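Local coordinates for protein 4'-phospho-dehydrooxetanocin synthase (Bacillus megaterium, PDB 5UL3) that catalyses the oxidative ring contraction of dAMP to an oxetane aldehyde in oxetanocin A biosynthesis, using a [4Fe-4S] cluster, S-adenosylmethionine and cobalamin, at residues D491-I503 with F523-V537. Residues are numbered along the deposited sequence; the frame is centred on the assembly and turned at random.
Sequences DFLERTDALMKPI and FIEKHKTGKPVYTIV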
loop_
_atom_site.group_PDB
_atom_site.type_symbol
_atom_site.label_atom_id
_atom_site.label_comp_id
_atom_site.label_asym_id
_atom_site.label_seq_id
_atom_site.Cartn_x
_atom_site.Cartn_y
_atom_site.Cartn_z
ATOM N N ASP A 491 -3.973 25.495 15.008
ATOM C CA ASP A 491 -5.281 25.577 15.657
ATOM C C ASP A 491 -6.098 24.310 15.421
ATOM O O ASP A 491 -6.653 23.729 16.361
ATOM C CB ASP A 491 -6.054 26.794 15.138
ATOM C CG ASP A 491 -5.525 28.109 15.681
ATOM O OD1 ASP A 491 -4.690 28.084 16.612
ATOM O OD2 ASP A 491 -5.957 29.168 15.171
ATOM N N PHE A 492 -6.211 23.890 14.156
ATOM C CA PHE A 492 -6.902 22.647 13.821
ATOM C C PHE A 492 -6.359 21.463 14.621
ATOM O O PHE A 492 -7.126 20.691 15.212
ATOM C CB PHE A 492 -6.772 22.374 12.319
ATOM C CG PHE A 492 -7.299 21.022 11.880
ATOM C CD1 PHE A 492 -8.636 20.854 11.534
ATOM C CD2 PHE A 492 -6.450 19.933 11.785
ATOM C CE1 PHE A 492 -9.121 19.620 11.105
ATOM C CE2 PHE A 492 -6.936 18.690 11.364
ATOM C CZ PHE A 492 -8.273 18.541 11.023
ATOM N N LEU A 493 -5.034 21.297 14.622
ATOM C CA LEU A 493 -4.394 20.156 15.265
ATOM C C LEU A 493 -4.550 20.162 16.781
ATOM O O LEU A 493 -4.474 19.097 17.401
ATOM C CB LEU A 493 -2.912 20.123 14.895
ATOM C CG LEU A 493 -2.660 19.813 13.419
ATOM C CD1 LEU A 493 -1.266 20.214 13.084
ATOM C CD2 LEU A 493 -2.864 18.311 13.147
ATOM N N GLU A 494 -4.756 21.325 17.386
ATOM C CA GLU A 494 -4.972 21.443 18.823
ATOM C C GLU A 494 -6.431 21.262 19.230
ATOM O O GLU A 494 -6.724 21.261 20.428
ATOM C CB GLU A 494 -4.448 22.800 19.317
ATOM C CG GLU A 494 -2.939 22.871 19.323
ATOM C CD GLU A 494 -2.391 24.282 19.406
ATOM O OE1 GLU A 494 -3.052 25.142 20.034
ATOM O OE2 GLU A 494 -1.303 24.526 18.830
ATOM N N ARG A 495 -7.355 21.097 18.284
ATOM C CA ARG A 495 -8.761 20.953 18.651
ATOM C C ARG A 495 -8.979 19.668 19.439
ATOM O O ARG A 495 -8.469 18.603 19.074
ATOM C CB ARG A 495 -9.648 20.981 17.408
ATOM C CG ARG A 495 -9.768 22.396 16.845
ATOM C CD ARG A 495 -10.754 22.476 15.734
ATOM N NE ARG A 495 -12.113 22.209 16.177
ATOM C CZ ARG A 495 -13.186 22.470 15.442
ATOM N NH1 ARG A 495 -13.041 23.012 14.241
ATOM N NH2 ARG A 495 -14.395 22.188 15.900
ATOM N N THR A 496 -9.734 19.775 20.533
ATOM C CA THR A 496 -10.057 18.636 21.382
ATOM C C THR A 496 -11.520 18.220 21.262
ATOM O O THR A 496 -11.980 17.357 22.018
ATOM C CB THR A 496 -9.702 18.954 22.844
ATOM O OG1 THR A 496 -10.357 20.167 23.253
ATOM C CG2 THR A 496 -8.200 19.132 22.983
ATOM N N ASP A 497 -12.261 18.794 20.319
ATOM C CA ASP A 497 -13.653 18.417 20.111
ATOM C C ASP A 497 -13.837 17.542 18.879
ATOM O O ASP A 497 -14.944 17.465 18.336
ATOM C CB ASP A 497 -14.530 19.663 20.017
ATOM C CG ASP A 497 -14.178 20.531 18.833
ATOM O OD1 ASP A 497 -13.028 20.451 18.352
ATOM O OD2 ASP A 497 -15.051 21.305 18.387
ATOM N N ALA A 498 -12.778 16.875 18.432
ATOM C CA ALA A 498 -12.842 16.008 17.264
ATOM C C ALA A 498 -12.805 14.535 17.635
ATOM O O ALA A 498 -13.636 13.756 17.170
ATOM C CB ALA A 498 -11.686 16.331 16.301
ATOM N N LEU A 499 -11.877 14.123 18.492
ATOM C CA LEU A 499 -11.716 12.700 18.771
ATOM C C LEU A 499 -12.689 12.268 19.864
ATOM O O LEU A 499 -12.648 12.787 20.987
ATOM C CB LEU A 499 -10.267 12.398 19.162
ATOM C CG LEU A 499 -9.222 12.873 18.140
ATOM C CD1 LEU A 499 -7.801 12.585 18.617
ATOM C CD2 LEU A 499 -9.473 12.235 16.767
ATOM N N MET A 500 -13.566 11.326 19.528
ATOM C CA MET A 500 -14.587 10.819 20.432
ATOM C C MET A 500 -14.192 9.451 20.964
ATOM O O MET A 500 -13.559 8.649 20.269
ATOM C CB MET A 500 -15.945 10.698 19.734
ATOM C CG MET A 500 -16.507 11.997 19.189
ATOM S SD MET A 500 -16.998 13.155 20.488
ATOM C CE MET A 500 -15.743 14.389 20.262
ATOM N N LYS A 501 -14.584 9.187 22.208
ATOM C CA LYS A 501 -14.531 7.837 22.723
ATOM C C LYS A 501 -15.524 6.976 21.957
ATOM O O LYS A 501 -16.475 7.497 21.372
ATOM C CB LYS A 501 -14.892 7.804 24.205
ATOM C CG LYS A 501 -13.949 8.548 25.114
ATOM C CD LYS A 501 -14.507 8.549 26.535
ATOM C CE LYS A 501 -13.466 9.002 27.545
ATOM N NZ LYS A 501 -14.043 9.120 28.911
ATOM N N PRO A 502 -15.329 5.656 21.946
ATOM C CA PRO A 502 -16.365 4.771 21.395
ATOM C C PRO A 502 -17.671 4.993 22.134
ATOM O O PRO A 502 -17.734 4.905 23.360
ATOM C CB PRO A 502 -15.804 3.361 21.642
ATOM C CG PRO A 502 -14.319 3.560 21.714
ATOM C CD PRO A 502 -14.126 4.909 22.358
ATOM N N ILE A 503 -18.719 5.300 21.379
ATOM C CA ILE A 503 -20.002 5.682 21.953
ATOM C C ILE A 503 -20.918 4.470 21.919
ATOM O O ILE A 503 -21.059 3.821 20.878
ATOM C CB ILE A 503 -20.623 6.870 21.196
ATOM C CG1 ILE A 503 -19.769 8.125 21.392
ATOM C CG2 ILE A 503 -22.041 7.119 21.681
ATOM C CD1 ILE A 503 -20.313 9.359 20.699
ATOM N N PHE A 523 -23.312 16.918 24.073
ATOM C CA PHE A 523 -23.017 15.529 23.740
ATOM C C PHE A 523 -21.553 15.365 23.340
ATOM O O PHE A 523 -20.855 14.476 23.842
ATOM C CB PHE A 523 -23.950 15.066 22.620
ATOM C CG PHE A 523 -23.855 13.604 22.296
ATOM C CD1 PHE A 523 -24.613 12.677 22.988
ATOM C CD2 PHE A 523 -23.041 13.162 21.262
ATOM C CE1 PHE A 523 -24.546 11.332 22.672
ATOM C CE2 PHE A 523 -22.970 11.820 20.943
ATOM C CZ PHE A 523 -23.722 10.904 21.647
ATOM N N ILE A 524 -21.069 16.229 22.445
ATOM C CA ILE A 524 -19.670 16.179 22.030
ATOM C C ILE A 524 -18.746 16.297 23.240
ATOM O O ILE A 524 -17.800 15.513 23.398
ATOM C CB ILE A 524 -19.389 17.270 20.984
ATOM C CG1 ILE A 524 -20.193 16.987 19.707
ATOM C CG2 ILE A 524 -17.913 17.351 20.693
ATOM C CD1 ILE A 524 -20.427 18.216 18.825
ATOM N N GLU A 525 -19.025 17.258 24.128
ATOM C CA GLU A 525 -18.215 17.414 25.337
ATOM C C GLU A 525 -18.250 16.166 26.214
ATOM O O GLU A 525 -17.219 15.758 26.764
ATOM C CB GLU A 525 -18.687 18.629 26.131
ATOM C CG GLU A 525 -17.950 19.884 25.755
ATOM C CD GLU A 525 -16.454 19.678 25.782
ATOM O OE1 GLU A 525 -15.905 19.469 26.889
ATOM O OE2 GLU A 525 -15.835 19.703 24.692
ATOM N N LYS A 526 -19.424 15.548 26.361
ATOM C CA LYS A 526 -19.532 14.381 27.234
ATOM C C LYS A 526 -18.692 13.214 26.731
ATOM O O LYS A 526 -18.111 12.474 27.535
ATOM C CB LYS A 526 -20.992 13.950 27.358
ATOM C CG LYS A 526 -21.177 12.663 28.141
ATOM C CD LYS A 526 -22.631 12.221 28.171
ATOM C CE LYS A 526 -22.795 10.978 29.041
ATOM N NZ LYS A 526 -24.142 10.354 28.899
ATOM N N HIS A 527 -18.591 13.046 25.413
ATOM C CA HIS A 527 -18.010 11.841 24.835
ATOM C C HIS A 527 -16.600 12.024 24.280
ATOM O O HIS A 527 -16.004 11.042 23.823
ATOM C CB HIS A 527 -18.938 11.305 23.742
ATOM C CG HIS A 527 -20.230 10.754 24.264
ATOM N ND1 HIS A 527 -20.331 9.496 24.824
ATOM C CD2 HIS A 527 -21.477 11.284 24.304
ATOM C CE1 HIS A 527 -21.583 9.279 25.189
ATOM N NE2 HIS A 527 -22.299 10.344 24.879
ATOM N N LYS A 528 -16.043 13.229 24.313
ATOM C CA LYS A 528 -14.723 13.452 23.741
ATOM C C LYS A 528 -13.660 12.678 24.515
ATOM O O LYS A 528 -13.808 12.399 25.709
ATOM C CB LYS A 528 -14.397 14.948 23.739
ATOM C CG LYS A 528 -14.032 15.500 25.117
ATOM C CD LYS A 528 -13.835 17.019 25.111
ATOM C CE LYS A 528 -13.321 17.498 26.474
ATOM N NZ LYS A 528 -13.383 18.981 26.626
ATOM N N THR A 529 -12.586 12.289 23.819
ATOM C CA THR A 529 -11.443 11.739 24.546
ATOM C C THR A 529 -10.639 12.826 25.244
ATOM O O THR A 529 -9.856 12.514 26.148
ATOM C CB THR A 529 -10.481 10.958 23.634
ATOM O OG1 THR A 529 -9.844 11.865 22.717
ATOM C CG2 THR A 529 -11.192 9.826 22.867
ATOM N N GLY A 530 -10.806 14.083 24.844
ATOM C CA GLY A 530 -9.963 15.153 25.335
ATOM C C GLY A 530 -8.590 15.223 24.702
ATOM O O GLY A 530 -7.806 16.110 25.062
ATOM N N LYS A 531 -8.271 14.328 23.773
ATOM C CA LYS A 531 -6.960 14.399 23.136
ATOM C C LYS A 531 -7.021 15.268 21.882
ATOM O O LYS A 531 -7.998 15.204 21.133
ATOM C CB LYS A 531 -6.470 13.015 22.763
ATOM C CG LYS A 531 -6.485 12.037 23.921
ATOM C CD LYS A 531 -5.417 10.979 23.748
ATOM C CE LYS A 531 -4.925 10.482 25.101
ATOM N NZ LYS A 531 -4.463 11.605 25.974
ATOM N N PRO A 532 -6.002 16.081 21.635
ATOM C CA PRO A 532 -5.999 16.908 20.427
ATOM C C PRO A 532 -5.751 16.079 19.176
ATOM O O PRO A 532 -5.216 14.966 19.214
ATOM C CB PRO A 532 -4.862 17.905 20.665
ATOM C CG PRO A 532 -4.017 17.305 21.740
ATOM C CD PRO A 532 -4.891 16.412 22.553
ATOM N N VAL A 533 -6.154 16.666 18.042
ATOM C CA VAL A 533 -6.076 15.971 16.760
ATOM C C VAL A 533 -4.648 15.541 16.447
ATOM O O VAL A 533 -4.429 14.462 15.883
ATOM C CB VAL A 533 -6.657 16.855 15.635
ATOM C CG1 VAL A 533 -6.371 16.234 14.264
ATOM C CG2 VAL A 533 -8.155 17.048 15.834
ATOM N N TYR A 534 -3.646 16.357 16.806
ATOM C CA TYR A 534 -2.283 15.991 16.424
ATOM C C TYR A 534 -1.863 14.639 16.988
ATOM O O TYR A 534 -0.925 14.036 16.457
ATOM C CB TYR A 534 -1.264 17.070 16.826
ATOM C CG TYR A 534 -1.091 17.345 18.308
ATOM C CD1 TYR A 534 -0.426 16.446 19.142
ATOM C CD2 TYR A 534 -1.524 18.551 18.858
ATOM C CE1 TYR A 534 -0.248 16.721 20.511
ATOM C CE2 TYR A 534 -1.339 18.837 20.228
ATOM C CZ TYR A 534 -0.715 17.914 21.040
ATOM O OH TYR A 534 -0.550 18.200 22.386
ATOM N N THR A 535 -2.560 14.122 18.007
ATOM C CA THR A 535 -2.195 12.813 18.542
ATOM C C THR A 535 -2.401 11.677 17.539
ATOM O O THR A 535 -1.817 10.609 17.723
ATOM C CB THR A 535 -2.974 12.509 19.843
ATOM O OG1 THR A 535 -4.394 12.478 19.597
ATOM C CG2 THR A 535 -2.668 13.547 20.930
ATOM N N ILE A 536 -3.189 11.862 16.477
ATOM C CA ILE A 536 -3.388 10.794 15.498
ATOM C C ILE A 536 -2.728 11.102 14.147
ATOM O O ILE A 536 -2.984 10.394 13.158
ATOM C CB ILE A 536 -4.879 10.457 15.325
ATOM C CG1 ILE A 536 -5.650 11.672 14.798
ATOM C CG2 ILE A 536 -5.479 9.983 16.648
ATOM C CD1 ILE A 536 -7.005 11.312 14.212
ATOM N N VAL A 537 -1.860 12.116 14.087
ATOM C CA VAL A 537 -1.142 12.433 12.860
ATOM C C VAL A 537 -0.102 11.358 12.602
ATOM O O VAL A 537 0.663 10.994 13.498
ATOM C CB VAL A 537 -0.495 13.825 12.957
ATOM C CG1 VAL A 537 0.543 14.010 11.852
ATOM C CG2 VAL A 537 -1.571 14.903 12.853
HETATM O O HOH W 1 -9.871 16.062 19.349
HETATM O O HOH W 2 -11.152 14.860 22.132
HETATM O O HOH W 3 -10.864 19.438 26.002
HETATM O O HOH W 4 -13.266 20.365 23.425
HETATM O O HOH W 5 -18.666 7.050 25.317
#
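Two antiparallel connecting segments of the radical SAM core meet around a single beta bridge between M500 and K528. Segment 491-503 leaves helix 484-493; segment 523-537 leaves helix 521-527. At the bridge, T529 N gives an almost straight bond to L499 O (2.9 Å, 171°). K501 N returns one to H527 O (2.8 Å), close to the line of that carbonyl. Farther along, Y534 N meets L493 O in the carbonyl plane, on a lone pair (2.9 Å). V533 N adds a weak bond to R495 O.

Between the bridge and these bonds, two waters link the backbones. One water accepts from L499 N and lies within bonding distance of R495 O and K531 O. A second lies near T496 O and L499 O and takes a weak bond from G530 N.

Apolar side chains close the rest. V533 points toward 491-503. Its CG2 touches A498 CB (3.6 Å), while CG1 meets the F492 ring obliquely. L499 runs past T535 and I536 in the opposite direction, its CD1 at T535 OG1 and its CD2 against I536 CD1 (3.7 Å). M500 is bent at both chi2 and chi3 (-69° and 110°), which brings CE to I524 CG2 (3.7 Å). I503 CD1 makes a CH-pi contact over one face of the H527 ring and also reaches F523 CE2 (3.6 Å).

R495 grips D497 side-on through NE and NH2, nearly in the guanidinium plane, and also pairs with E453. Helix 452-464 and strand 470-473 pack against this junction. Four backbone bonds, one weak, and bridging waters thus set the alignment, while apolar side chains contribute much of the buried area along the contact.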